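PDB 6EDI: glucokinase, which probably phosphorylates glucose to glucose 6-phosphate with ATP as the phosphate donor, priming the sugar for glycolysis and related pathways in this Leishmania parasite. Local coordinates for residues Glu86-Val91 and Val140-Glu145; Cys205-Pro210 and Gly215-His220; Phe358-Pro363 and Phe390-Ser395. All coordinates share one frame; numbering follows the deposited sequence.

Contact 1 (Glu86-Val91 and Val140-Glu145)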
ATOM      1  N   GLU A  86      -2.024  27.027 -20.296  1.00 39.54           N
ATOM      2  CA  GLU A  86      -2.285  28.451 -20.423  1.00 38.67           C
ATOM      3  C   GLU A  86      -2.063  29.120 -19.085  1.00 35.73           C
ATOM      4  O   GLU A  86      -1.397  30.154 -19.004  1.00 37.40           O
ATOM      5  CB  GLU A  86      -3.718  28.690 -20.878  1.00 42.40           C
ATOM      6  CG  GLU A  86      -4.105  27.884 -22.094  1.00 44.81           C
ATOM      7  CD  GLU A  86      -5.328  28.433 -22.770  1.00 46.79           C
ATOM      8  OE1 GLU A  86      -5.978  29.334 -22.193  1.00 49.17           O
ATOM      9  OE2 GLU A  86      -5.630  27.965 -23.887  1.00 55.80           O
ATOM     10  N   PHE A  87      -2.612  28.515 -18.032  1.00 37.07           N
ATOM     11  CA  PHE A  87      -2.550  29.100 -16.694  1.00 36.12           C
ATOM     12  C   PHE A  87      -1.106  29.228 -16.201  1.00 33.39           C
ATOM     13  O   PHE A  87      -0.708  30.275 -15.691  1.00 34.22           O
ATOM     14  CB  PHE A  87      -3.377  28.289 -15.690  1.00 35.75           C
ATOM     15  CG  PHE A  87      -4.828  28.147 -16.061  1.00 39.32           C
ATOM     16  CD1 PHE A  87      -5.450  29.080 -16.876  1.00 36.48           C
ATOM     17  CD2 PHE A  87      -5.564  27.063 -15.597  1.00 40.66           C
ATOM     18  CE1 PHE A  87      -6.787  28.943 -17.226  1.00 41.70           C
ATOM     19  CE2 PHE A  87      -6.904  26.913 -15.931  1.00 41.25           C
ATOM     20  CZ  PHE A  87      -7.521  27.860 -16.748  1.00 43.69           C
ATOM     21  N   PHE A  88      -0.329  28.161 -16.353  1.00 34.38           N
ATOM     22  CA  PHE A  88       1.061  28.195 -15.915  1.00 34.17           C
ATOM     23  C   PHE A  88       1.827  29.278 -16.672  1.00 36.80           C
ATOM     24  O   PHE A  88       2.634  30.005 -16.089  1.00 36.37           O
ATOM     25  CB  PHE A  88       1.727  26.834 -16.100  1.00 34.75           C
ATOM     26  CG  PHE A  88       1.083  25.735 -15.316  1.00 35.58           C
ATOM     27  CD1 PHE A  88       0.409  26.010 -14.128  1.00 34.35           C
ATOM     28  CD2 PHE A  88       1.137  24.423 -15.775  1.00 33.64           C
ATOM     29  CE1 PHE A  88      -0.206  24.980 -13.403  1.00 31.48           C
ATOM     30  CE2 PHE A  88       0.529  23.395 -15.068  1.00 33.50           C
ATOM     31  CZ  PHE A  88      -0.143  23.676 -13.876  1.00 31.24           C
ATOM     32  N   ASP A  89       1.547  29.405 -17.966  1.00 36.88           N
ATOM     33  CA  ASP A  89       2.185  30.453 -18.755  1.00 37.62           C
ATOM     34  C   ASP A  89       1.751  31.864 -18.320  1.00 34.84           C
ATOM     35  O   ASP A  89       2.587  32.761 -18.221  1.00 37.79           O
ATOM     36  CB  ASP A  89       1.974  30.236 -20.253  1.00 39.15           C
ATOM     37  CG  ASP A  89       2.976  31.004 -21.089  1.00 47.44           C
ATOM     38  OD1 ASP A  89       4.125  30.527 -21.217  1.00 47.77           O
ATOM     39  OD2 ASP A  89       2.624  32.091 -21.599  1.00 47.30           O
ATOM     40  N   GLU A  90       0.464  32.064 -18.034  1.00 33.60           N
ATOM     41  CA  GLU A  90       0.014  33.362 -17.515  1.00 37.95           C
ATOM     42  C   GLU A  90       0.687  33.731 -16.191  1.00 38.83           C
ATOM     43  O   GLU A  90       0.961  34.903 -15.934  1.00 35.65           O
ATOM     44  CB  GLU A  90      -1.508  33.409 -17.340  1.00 39.86           C
ATOM     45  CG  GLU A  90      -2.306  33.229 -18.612  1.00 42.93           C
ATOM     46  CD  GLU A  90      -3.549  34.102 -18.647  1.00 47.79           C
ATOM     47  OE1 GLU A  90      -4.547  33.771 -17.970  1.00 47.71           O
ATOM     48  OE2 GLU A  90      -3.518  35.128 -19.356  1.00 56.52           O
ATOM     49  N   VAL A  91       0.939  32.735 -15.343  1.00 37.88           N
ATOM     50  CA  VAL A  91       1.606  32.986 -14.065  1.00 34.13           C
ATOM     51  C   VAL A  91       3.059  33.351 -14.325  1.00 37.56           C
ATOM     52  O   VAL A  91       3.593  34.320 -13.764  1.00 36.17           O
ATOM     53  CB  VAL A  91       1.551  31.752 -13.143  1.00 31.16           C
ATOM     54  CG1 VAL A  91       2.435  31.954 -11.910  1.00 32.27           C
ATOM     55  CG2 VAL A  91       0.120  31.460 -12.727  1.00 35.89           C
ATOM     56  N   VAL A 140       5.210  16.270 -18.309  1.00 37.59           N
ATOM     57  CA  VAL A 140       6.319  16.682 -19.168  1.00 37.34           C
ATOM     58  C   VAL A 140       6.015  17.953 -19.989  1.00 43.10           C
ATOM     59  O   VAL A 140       6.932  18.689 -20.363  1.00 43.08           O
ATOM     60  CB  VAL A 140       6.742  15.527 -20.104  1.00 38.98           C
ATOM     61  CG1 VAL A 140       5.672  15.266 -21.145  1.00 39.62           C
ATOM     62  CG2 VAL A 140       8.081  15.831 -20.766  1.00 45.85           C
ATOM     63  N   ASP A 141       4.737  18.224 -20.256  1.00 36.70           N
ATOM     64  CA  ASP A 141       4.368  19.421 -21.021  1.00 40.60           C
ATOM     65  C   ASP A 141       4.417  20.705 -20.193  1.00 39.49           C
ATOM     66  O   ASP A 141       4.270  21.805 -20.731  1.00 40.70           O
ATOM     67  CB  ASP A 141       2.971  19.274 -21.633  1.00 41.19           C
ATOM     68  CG  ASP A 141       2.919  18.243 -22.746  1.00 40.81           C
ATOM     69  OD1 ASP A 141       3.991  17.740 -23.150  1.00 47.68           O
ATOM     70  OD2 ASP A 141       1.801  17.942 -23.218  1.00 45.96           O
ATOM     71  N   TYR A 142       4.615  20.560 -18.884  1.00 37.96           N
ATOM     72  CA  TYR A 142       4.497  21.685 -17.960  1.00 35.27           C
ATOM     73  C   TYR A 142       5.780  22.499 -17.888  1.00 35.45           C
ATOM     74  O   TYR A 142       6.869  21.948 -18.050  1.00 33.04           O
ATOM     75  CB  TYR A 142       4.123  21.193 -16.556  1.00 33.52           C
ATOM     76  CG  TYR A 142       2.732  20.609 -16.452  1.00 32.23           C
ATOM     77  CD1 TYR A 142       1.840  20.670 -17.520  1.00 31.97           C
ATOM     78  CD2 TYR A 142       2.312  20.004 -15.279  1.00 33.01           C
ATOM     79  CE1 TYR A 142       0.576  20.137 -17.428  1.00 29.67           C
ATOM     80  CE2 TYR A 142       1.049  19.471 -15.164  1.00 32.06           C
ATOM     81  CZ  TYR A 142       0.184  19.540 -16.244  1.00 33.17           C
ATOM     82  OH  TYR A 142      -1.074  19.008 -16.142  1.00 32.67           O
ATOM     83  N   PRO A 143       5.647  23.818 -17.647  1.00 31.35           N
ATOM     84  CA  PRO A 143       6.748  24.780 -17.497  1.00 35.93           C
ATOM     85  C   PRO A 143       7.781  24.342 -16.479  1.00 34.01           C
ATOM     86  O   PRO A 143       7.471  24.266 -15.293  1.00 35.09           O
ATOM     87  CB  PRO A 143       6.038  26.010 -16.941  1.00 36.76           C
ATOM     88  CG  PRO A 143       4.694  25.956 -17.534  1.00 38.52           C
ATOM     89  CD  PRO A 143       4.333  24.493 -17.592  1.00 35.56           C
ATOM     90  N   VAL A 144       9.005  24.103 -16.931  1.00 35.13           N
ATOM     91  CA  VAL A 144      10.061  23.621 -16.061  1.00 39.28           C
ATOM     92  C   VAL A 144      10.384  24.599 -14.926  1.00 38.00           C
ATOM     93  O   VAL A 144      10.826  24.196 -13.848  1.00 34.22           O
ATOM     94  CB  VAL A 144      11.306  23.264 -16.893  1.00 37.31           C
ATOM     95  CG1 VAL A 144      12.509  24.107 -16.485  1.00 38.01           C
ATOM     96  CG2 VAL A 144      11.574  21.809 -16.778  1.00 35.22           C
ATOM     97  N   GLU A 145      10.140  25.881 -15.164  1.00 35.59           N
ATOM     98  CA  GLU A 145      10.391  26.874 -14.136  1.00 35.82           C
ATOM     99  C   GLU A 145       9.407  26.730 -12.977  1.00 35.39           C
ATOM    100  O   GLU A 145       9.713  27.112 -11.845  1.00 31.84           O
ATOM    101  CB  GLU A 145      10.314  28.280 -14.735  1.00 39.84           C
ATOM    102  CG  GLU A 145      11.224  28.487 -15.941  1.00 43.37           C
ATOM    103  CD  GLU A 145      10.880  29.741 -16.724  1.00 48.44           C
ATOM    104  OE1 GLU A 145       9.964  29.680 -17.571  1.00 52.48           O
ATOM    105  OE2 GLU A 145      11.519  30.790 -16.492  1.00 51.37           O
TER
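F88 of helix 84-98 reaches over P143 and drives the edge of its ring into the face of Y142. At the root of the side chain, F88 CB lies 3.4 Å from P143 CG, a close apolar touch in which the two side chains cross at about a right angle. Farther out, F88 CD2 passes 3.7 Å from P143 CD, so the pyrrolidine ring lies against both the root and one flank of the side chain. The leading atom F88 CE2 comes down over the centre of the Y142 ring, 3.8 Å from Y142 CG. This is a T-shaped stack, with centroids 5.0 Å apart and planes at 76°. F88 CB points at the loop, and with CG anti to the carbonyl carbon (chi1 -61°) the ring carries on to Y142. Phenylalanine brings an apolar CB for the proline and a C-H edge for a ring; tyrosine offers that edge a broad aromatic face, and proline gives a stiff apolar surface just after a short 3-10 turn. F147 meets both aromatic rings, and V54 of strand 51-58 touches F88, which places the cluster between helix 84-98, the N-terminal sheet and the chain leading to strand 152-156. No hydrogen bond joins the two segments: the contact rests on dispersion and burial, with the slightly positive C-H edge of F88 directed at the electron-rich face of Y142.

Contact 2 (Cys205-Pro210 and Gly215-His220)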
ATOM      1  N   CYS A 205       0.764   6.233   8.133  1.00 26.79           N
ATOM      2  CA  CYS A 205      -0.511   6.879   8.372  1.00 22.01           C
ATOM      3  C   CYS A 205      -1.476   6.477   7.248  1.00 23.59           C
ATOM      4  O   CYS A 205      -1.245   6.776   6.072  1.00 27.05           O
ATOM      5  CB  CYS A 205      -0.317   8.393   8.413  1.00 20.54           C
ATOM      6  SG  CYS A 205      -1.845   9.289   8.605  1.00 25.17           S
ATOM      7  N   MET A 206      -2.551   5.789   7.606  1.00 22.55           N
ATOM      8  CA  MET A 206      -3.587   5.430   6.642  1.00 21.93           C
ATOM      9  C   MET A 206      -4.640   6.531   6.605  1.00 23.90           C
ATOM     10  O   MET A 206      -5.197   6.907   7.642  1.00 24.85           O
ATOM     11  CB  MET A 206      -4.212   4.073   7.003  1.00 23.77           C
ATOM     12  CG  MET A 206      -5.346   3.661   6.086  1.00 24.52           C
ATOM     13  SD  MET A 206      -4.769   3.327   4.419  1.00 26.64           S
ATOM     14  CE  MET A 206      -6.271   3.701   3.517  1.00 24.69           C
ATOM     15  N   VAL A 207      -4.893   7.061   5.413  1.00 21.69           N
ATOM     16  CA  VAL A 207      -5.806   8.202   5.268  1.00 25.50           C
ATOM     17  C   VAL A 207      -7.056   7.791   4.507  1.00 24.50           C
ATOM     18  O   VAL A 207      -6.961   7.240   3.405  1.00 25.05           O
ATOM     19  CB  VAL A 207      -5.140   9.344   4.522  1.00 23.77           C
ATOM     20  CG1 VAL A 207      -6.061  10.541   4.452  1.00 23.98           C
ATOM     21  CG2 VAL A 207      -3.801   9.712   5.196  1.00 22.70           C
ATOM     22  N   VAL A 208      -8.219   8.043   5.105  1.00 24.11           N
ATOM     23  CA  VAL A 208      -9.507   7.795   4.454  1.00 26.76           C
ATOM     24  C   VAL A 208     -10.334   9.085   4.500  1.00 22.67           C
ATOM     25  O   VAL A 208     -10.272   9.795   5.493  1.00 23.22           O
ATOM     26  CB  VAL A 208     -10.250   6.641   5.154  1.00 26.36           C
ATOM     27  CG1 VAL A 208     -11.657   6.500   4.619  1.00 30.19           C
ATOM     28  CG2 VAL A 208      -9.495   5.352   4.943  1.00 27.67           C
ATOM     29  N   ALA A 209     -11.076   9.395   3.432  1.00 25.22           N
ATOM     30  CA  ALA A 209     -11.851  10.649   3.360  1.00 24.80           C
ATOM     31  C   ALA A 209     -13.221  10.416   2.752  1.00 24.43           C
ATOM     32  O   ALA A 209     -13.368  10.341   1.525  1.00 25.44           O
ATOM     33  CB  ALA A 209     -11.110  11.694   2.566  1.00 26.64           C
ATOM     34  N   PRO A 210     -14.243  10.304   3.601  1.00 23.15           N
ATOM     35  CA  PRO A 210     -15.571  10.072   3.020  1.00 28.09           C
ATOM     36  C   PRO A 210     -16.191  11.353   2.491  1.00 32.60           C
ATOM     37  O   PRO A 210     -15.855  12.441   2.953  1.00 38.92           O
ATOM     38  CB  PRO A 210     -16.386   9.531   4.205  1.00 31.31           C
ATOM     39  CG  PRO A 210     -15.679  10.032   5.434  1.00 31.19           C
ATOM     40  CD  PRO A 210     -14.224  10.152   5.070  1.00 26.07           C
ATOM     41  N   GLY A 215     -12.334   8.466  -0.592  1.00 24.46           N
ATOM     42  CA  GLY A 215     -10.938   8.434  -0.978  1.00 27.78           C
ATOM     43  C   GLY A 215     -10.049   7.754   0.052  1.00 25.85           C
ATOM     44  O   GLY A 215     -10.402   7.653   1.238  1.00 24.85           O
ATOM     45  N   SER A 216      -8.881   7.301  -0.401  1.00 25.90           N
ATOM     46  CA  SER A 216      -7.900   6.681   0.474  1.00 25.98           C
ATOM     47  C   SER A 216      -6.483   6.843  -0.072  1.00 26.05           C
ATOM     48  O   SER A 216      -6.281   6.999  -1.281  1.00 25.77           O
ATOM     49  CB  SER A 216      -8.195   5.200   0.623  1.00 24.01           C
ATOM     50  OG  SER A 216      -8.223   4.634  -0.655  1.00 25.32           O
ATOM     51  N   SER A 217      -5.511   6.800   0.833  1.00 24.52           N
ATOM     52  CA  SER A 217      -4.099   6.912   0.485  1.00 24.06           C
ATOM     53  C   SER A 217      -3.274   6.545   1.707  1.00 23.84           C
ATOM     54  O   SER A 217      -3.778   6.508   2.841  1.00 21.68           O
ATOM     55  CB  SER A 217      -3.747   8.328  -0.005  1.00 21.64           C
ATOM     56  OG  SER A 217      -4.139   9.314   0.936  1.00 25.93           O
ATOM     57  N   LEU A 218      -2.004   6.243   1.496  1.00 25.85           N
ATOM     58  CA  LEU A 218      -1.180   5.823   2.616  1.00 24.19           C
ATOM     59  C   LEU A 218       0.091   6.635   2.639  1.00 24.20           C
ATOM     60  O   LEU A 218       0.804   6.716   1.622  1.00 23.19           O
ATOM     61  CB  LEU A 218      -0.854   4.331   2.512  1.00 24.59           C
ATOM     62  CG  LEU A 218       0.114   3.777   3.558  1.00 27.97           C
ATOM     63  CD1 LEU A 218      -0.610   3.425   4.861  1.00 24.28           C
ATOM     64  CD2 LEU A 218       0.921   2.610   3.010  1.00 24.75           C
ATOM     65  N   ILE A 219       0.369   7.245   3.789  1.00 22.46           N
ATOM     66  CA  ILE A 219       1.658   7.877   3.992  1.00 20.64           C
ATOM     67  C   ILE A 219       2.551   6.778   4.554  1.00 23.67           C
ATOM     68  O   ILE A 219       2.351   6.299   5.677  1.00 25.82           O
ATOM     69  CB  ILE A 219       1.613   9.047   4.976  1.00 20.05           C
ATOM     70  CG1 ILE A 219       0.471  10.017   4.646  1.00 22.71           C
ATOM     71  CG2 ILE A 219       2.969   9.790   4.974  1.00 22.46           C
ATOM     72  CD1 ILE A 219       0.363  11.175   5.599  1.00 27.59           C
ATOM     73  N   HIS A 220       3.512   6.340   3.752  1.00 24.14           N
ATOM     74  CA  HIS A 220       4.423   5.275   4.196  1.00 20.97           C
ATOM     75  C   HIS A 220       5.698   5.902   4.732  1.00 24.55           C
ATOM     76  O   HIS A 220       6.295   6.744   4.063  1.00 26.00           O
ATOM     77  CB  HIS A 220       4.735   4.334   3.036  1.00 23.38           C
ATOM     78  CG  HIS A 220       5.789   3.309   3.355  1.00 22.95           C
ATOM     79  ND1 HIS A 220       5.588   2.298   4.264  1.00 25.21           N
ATOM     80  CD2 HIS A 220       7.041   3.142   2.871  1.00 24.31           C
ATOM     81  CE1 HIS A 220       6.678   1.548   4.338  1.00 23.16           C
ATOM     82  NE2 HIS A 220       7.569   2.035   3.498  1.00 25.88           N
TER
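Strands 205-210 and 215-220 run antiparallel, their axes approaching to 4.6 Å with 169° between their directions, as the two arms of a tight beta hairpin. They lie inside the mixed sheet of the second lobe of an actin-like ATPase (ASKHA) fold; in relatives the turn of the corresponding hairpin faces the nucleotide phosphates, and the same is probable here. The pairs C205-I219, V207-S217 and A209-G215 are hydrogen-bonded, each with two N-H to O bonds. V207 N meets S217 O at 2.9 Å, nearly in line with the C=O bond, whereas in A209-G215, next to the turn, both donors sit above the carbonyl planes. M206-L218 and V208-S216 are the non-hydrogen-bonded pairs between them. There CA-H groups turn toward carbonyls, and S216 CA comes within 3.1 Å of V207 O.

Side chains alternate between the two faces. On that of M206, V208, S216 and L218, the M206 chain bends at chi2 (67°), swinging its thioether back over the neighbouring strand: M206 CE reaches S216 CB at 3.8 Å and M206 SD lies 4.2 Å from L218 CD1. Flexible methionine can fold over in this way; helix 317-341 packs on M206 and V208, L233 on S216 and L218, and L218 also on L231 of the second subunit. S216, buried, has its hydroxyl bonded to C235 N. The face of C205, V207, S217 and I219 turns to helix 157-170, where A162 touches V207, S217 and I219. Beta-branched V207 and I219 favour extended backbone and bring V207 CG2 to 4.3 Å from I219 CG1. Serine is small enough to lie under the helix beside them: S217 OG rests 3.7 Å from V207 CB and is hydrogen-bonded to the backbone oxygen of L158.

Contact 3 (Phe358-Pro363 and Phe390-Ser395)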
ATOM      1  N   PHE A 358     -20.300  16.699  15.282  1.00 36.59           N
ATOM      2  CA  PHE A 358     -21.335  16.390  16.270  1.00 37.05           C
ATOM      3  C   PHE A 358     -21.415  14.895  16.598  1.00 36.74           C
ATOM      4  O   PHE A 358     -21.533  14.512  17.766  1.00 37.94           O
ATOM      5  CB  PHE A 358     -22.708  16.922  15.809  1.00 34.73           C
ATOM      6  CG  PHE A 358     -23.393  16.052  14.779  1.00 33.67           C
ATOM      7  CD1 PHE A 358     -23.138  16.224  13.424  1.00 34.31           C
ATOM      8  CD2 PHE A 358     -24.281  15.059  15.171  1.00 38.49           C
ATOM      9  CE1 PHE A 358     -23.757  15.421  12.479  1.00 40.95           C
ATOM     10  CE2 PHE A 358     -24.903  14.247  14.230  1.00 39.95           C
ATOM     11  CZ  PHE A 358     -24.646  14.432  12.887  1.00 37.81           C
ATOM     12  N   TYR A 359     -21.336  14.046  15.579  1.00 35.56           N
ATOM     13  CA  TYR A 359     -21.414  12.608  15.810  1.00 37.70           C
ATOM     14  C   TYR A 359     -20.242  12.128  16.669  1.00 37.29           C
ATOM     15  O   TYR A 359     -20.424  11.361  17.618  1.00 38.38           O
ATOM     16  CB  TYR A 359     -21.500  11.829  14.486  1.00 36.39           C
ATOM     17  CG  TYR A 359     -21.541  10.325  14.689  1.00 35.66           C
ATOM     18  CD1 TYR A 359     -22.734   9.678  15.005  1.00 39.74           C
ATOM     19  CD2 TYR A 359     -20.393   9.554  14.582  1.00 33.59           C
ATOM     20  CE1 TYR A 359     -22.781   8.300  15.211  1.00 37.08           C
ATOM     21  CE2 TYR A 359     -20.430   8.165  14.787  1.00 34.44           C
ATOM     22  CZ  TYR A 359     -21.633   7.551  15.102  1.00 37.79           C
ATOM     23  OH  TYR A 359     -21.688   6.178  15.312  1.00 35.76           O
ATOM     24  N   PHE A 360     -19.043  12.596  16.355  1.00 36.25           N
ATOM     25  CA  PHE A 360     -17.857  12.100  17.036  1.00 37.31           C
ATOM     26  C   PHE A 360     -17.613  12.783  18.376  1.00 41.38           C
ATOM     27  O   PHE A 360     -16.777  12.331  19.164  1.00 36.61           O
ATOM     28  CB  PHE A 360     -16.627  12.273  16.161  1.00 38.62           C
ATOM     29  CG  PHE A 360     -16.753  11.674  14.787  1.00 35.38           C
ATOM     30  CD1 PHE A 360     -16.465  10.333  14.568  1.00 38.72           C
ATOM     31  CD2 PHE A 360     -17.086  12.467  13.705  1.00 31.71           C
ATOM     32  CE1 PHE A 360     -16.560   9.792  13.295  1.00 38.30           C
ATOM     33  CE2 PHE A 360     -17.185  11.933  12.434  1.00 34.69           C
ATOM     34  CZ  PHE A 360     -16.925  10.596  12.229  1.00 39.46           C
ATOM     35  N   GLU A 361     -18.329  13.873  18.636  1.00 40.73           N
ATOM     36  CA  GLU A 361     -18.188  14.556  19.919  1.00 42.02           C
ATOM     37  C   GLU A 361     -18.856  13.788  21.076  1.00 44.15           C
ATOM     38  O   GLU A 361     -18.565  14.051  22.247  1.00 46.06           O
ATOM     39  CB  GLU A 361     -18.698  15.997  19.832  1.00 41.30           C
ATOM     40  CG  GLU A 361     -17.885  16.910  18.897  1.00 44.80           C
ATOM     41  CD  GLU A 361     -16.512  17.263  19.452  1.00 53.12           C
ATOM     42  OE1 GLU A 361     -16.328  17.130  20.682  1.00 59.67           O
ATOM     43  OE2 GLU A 361     -15.617  17.677  18.669  1.00 47.59           O
ATOM     44  N   LYS A 362     -19.718  12.825  20.746  1.00 40.92           N
ATOM     45  CA  LYS A 362     -20.385  12.000  21.757  1.00 41.33           C
ATOM     46  C   LYS A 362     -19.532  10.798  22.131  1.00 38.27           C
ATOM     47  O   LYS A 362     -19.326   9.908  21.302  1.00 37.32           O
ATOM     48  CB  LYS A 362     -21.732  11.485  21.244  1.00 42.25           C
ATOM     49  CG  LYS A 362     -22.670  12.543  20.675  1.00 44.68           C
ATOM     50  CD  LYS A 362     -24.010  11.921  20.288  1.00 45.90           C
ATOM     51  CE  LYS A 362     -24.942  12.922  19.601  1.00 50.49           C
ATOM     52  NZ  LYS A 362     -25.446  12.382  18.297  1.00 53.45           N
ATOM     53  N   PRO A 363     -19.046  10.750  23.383  1.00 41.07           N
ATOM     54  CA  PRO A 363     -18.185   9.631  23.788  1.00 40.03           C
ATOM     55  C   PRO A 363     -18.812   8.263  23.534  1.00 40.60           C
ATOM     56  O   PRO A 363     -18.093   7.329  23.187  1.00 38.68           O
ATOM     57  CB  PRO A 363     -18.004   9.858  25.291  1.00 43.24           C
ATOM     58  CG  PRO A 363     -18.093  11.349  25.447  1.00 39.51           C
ATOM     59  CD  PRO A 363     -19.094  11.811  24.406  1.00 40.55           C
ATOM     60  N   PHE A 390      -6.251   6.563  16.126  1.00 27.67           N
ATOM     61  CA  PHE A 390      -7.164   7.150  15.139  1.00 31.37           C
ATOM     62  C   PHE A 390      -7.349   8.633  15.379  1.00 27.88           C
ATOM     63  O   PHE A 390      -7.460   9.074  16.527  1.00 26.87           O
ATOM     64  CB  PHE A 390      -8.535   6.475  15.149  1.00 24.36           C
ATOM     65  CG  PHE A 390      -8.620   5.249  14.274  1.00 29.58           C
ATOM     66  CD1 PHE A 390      -7.769   4.170  14.480  1.00 26.93           C
ATOM     67  CD2 PHE A 390      -9.559   5.175  13.260  1.00 26.44           C
ATOM     68  CE1 PHE A 390      -7.857   3.041  13.676  1.00 28.13           C
ATOM     69  CE2 PHE A 390      -9.664   4.063  12.461  1.00 24.43           C
ATOM     70  CZ  PHE A 390      -8.809   2.990  12.657  1.00 26.80           C
ATOM     71  N   LEU A 391      -7.344   9.387  14.285  1.00 27.46           N
ATOM     72  CA  LEU A 391      -7.515  10.839  14.319  1.00 26.75           C
ATOM     73  C   LEU A 391      -8.648  11.252  13.383  1.00 27.01           C
ATOM     74  O   LEU A 391      -8.956  10.545  12.426  1.00 26.01           O
ATOM     75  CB  LEU A 391      -6.220  11.552  13.900  1.00 26.13           C
ATOM     76  CG  LEU A 391      -4.905  11.230  14.607  1.00 31.02           C
ATOM     77  CD1 LEU A 391      -3.805  12.097  14.013  1.00 28.92           C
ATOM     78  CD2 LEU A 391      -5.004  11.453  16.111  1.00 29.31           C
ATOM     79  N   ARG A 392      -9.221  12.426  13.650  1.00 24.81           N
ATOM     80  CA  ARG A 392     -10.360  12.985  12.935  1.00 30.27           C
ATOM     81  C   ARG A 392     -10.073  14.427  12.580  1.00 24.15           C
ATOM     82  O   ARG A 392      -9.702  15.197  13.460  1.00 26.20           O
ATOM     83  CB  ARG A 392     -11.509  13.074  13.914  1.00 32.90           C
ATOM     84  CG  ARG A 392     -12.663  12.223  13.659  1.00 40.50           C
ATOM     85  CD  ARG A 392     -13.545  12.408  14.856  1.00 41.85           C
ATOM     86  NE  ARG A 392     -13.919  13.805  14.960  1.00 46.28           N
ATOM     87  CZ  ARG A 392     -14.089  14.448  16.105  1.00 41.68           C
ATOM     88  NH1 ARG A 392     -13.926  13.805  17.244  1.00 40.46           N
ATOM     89  NH2 ARG A 392     -14.433  15.725  16.094  1.00 31.56           N
ATOM     90  N   GLN A 393     -10.302  14.823  11.332  1.00 27.82           N
ATOM     91  CA  GLN A 393     -10.192  16.237  10.976  1.00 26.14           C
ATOM     92  C   GLN A 393     -11.308  17.054  11.632  1.00 28.97           C
ATOM     93  O   GLN A 393     -12.469  16.655  11.597  1.00 27.00           O
ATOM     94  CB  GLN A 393     -10.246  16.426   9.458  1.00 26.95           C
ATOM     95  CG  GLN A 393      -9.786  17.817   9.049  1.00 23.51           C
ATOM     96  CD  GLN A 393      -9.793  18.045   7.558  1.00 28.93           C
ATOM     97  OE1 GLN A 393      -9.954  17.110   6.771  1.00 26.08           O
ATOM     98  NE2 GLN A 393      -9.638  19.315   7.155  1.00 24.90           N
ATOM     99  N   VAL A 394     -10.956  18.206  12.212  1.00 28.09           N
ATOM    100  CA  VAL A 394     -11.950  19.088  12.828  1.00 26.56           C
ATOM    101  C   VAL A 394     -11.972  20.495  12.238  1.00 32.81           C
ATOM    102  O   VAL A 394     -12.972  21.206  12.376  1.00 32.73           O
ATOM    103  CB  VAL A 394     -11.770  19.180  14.355  1.00 28.39           C
ATOM    104  CG1 VAL A 394     -11.977  17.818  14.997  1.00 25.80           C
ATOM    105  CG2 VAL A 394     -10.388  19.739  14.711  1.00 28.14           C
ATOM    106  N   SER A 395     -10.874  20.916  11.612  1.00 28.49           N
ATOM    107  CA  SER A 395     -10.796  22.270  11.052  1.00 33.46           C
ATOM    108  C   SER A 395     -10.577  22.192   9.553  1.00 34.97           C
ATOM    109  O   SER A 395      -9.675  21.481   9.087  1.00 33.04           O
ATOM    110  CB  SER A 395      -9.639  23.068  11.676  1.00 36.67           C
ATOM    111  OG  SER A 395      -9.562  22.914  13.085  1.00 35.56           O
TER
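Two torsions of R392 lay its chain over F360: chi1 stands at -114°, off the staggered positions, and a bend at chi3 (60°) turns the guanidinium back across the root of the phenylalanine. The methylenes do much of the touching. R392 CG sits 4.2 Å above the F360 ring, over its centre, and R392 CD comes to 3.3 Å from F360 CG. The guanidinium itself lies over F360 CB rather than over the middle of the ring, with R392 NE 3.3 Å from that carbon, although the two planes are only 10° apart. Arginine suits the place because its aliphatic part can cover an aromatic face while its charged end continues outward. There E361 OE2 meets it at the edge, in the guanidinium plane, 3.4 Å from R392 NH2. The salt bridge is long and its hydrogen bond weak; the carboxylate stands almost perpendicular to the guanidinium, so a single oxygen is engaged. E361 is exposed, where a charged end is at little cost, while F360 is buried. Y359 CD2 covers the opposite face of the F360 ring, which is thus held between two side chains. Y327 of helix 317-341 and L369 of helix 363-373 also meet F360, while R392 touches M181 of strand 178-182; the contact thereby joins the short, weakly bonded helix 357-361 to the sheet through strand 389-393.

In the fold
From the N terminus, contact 1 comes first: helix 84-98 is met again after 48 intervening residues, which supply strand 110-117 of the N-terminal sheet and a small antiparallel sheet. Contact 2 closes the shortest loop, a hairpin with four residues between its segments. Contact 3 spans 26 residues, among them most of helix 363-373 and all of helix 377-382, before strand 389-393 returns. The three follow in series, with none nested or crossed. Contacts 2 and 3 reach the same sheet, where strand 345-348 separates strands 205-210 and 389-393; their centres are about 17 Å apart. Contact 1, about 30 Å from contact 2 between centres, belongs to the N-terminal sheet's surroundings, across the chain's centre from contact 3.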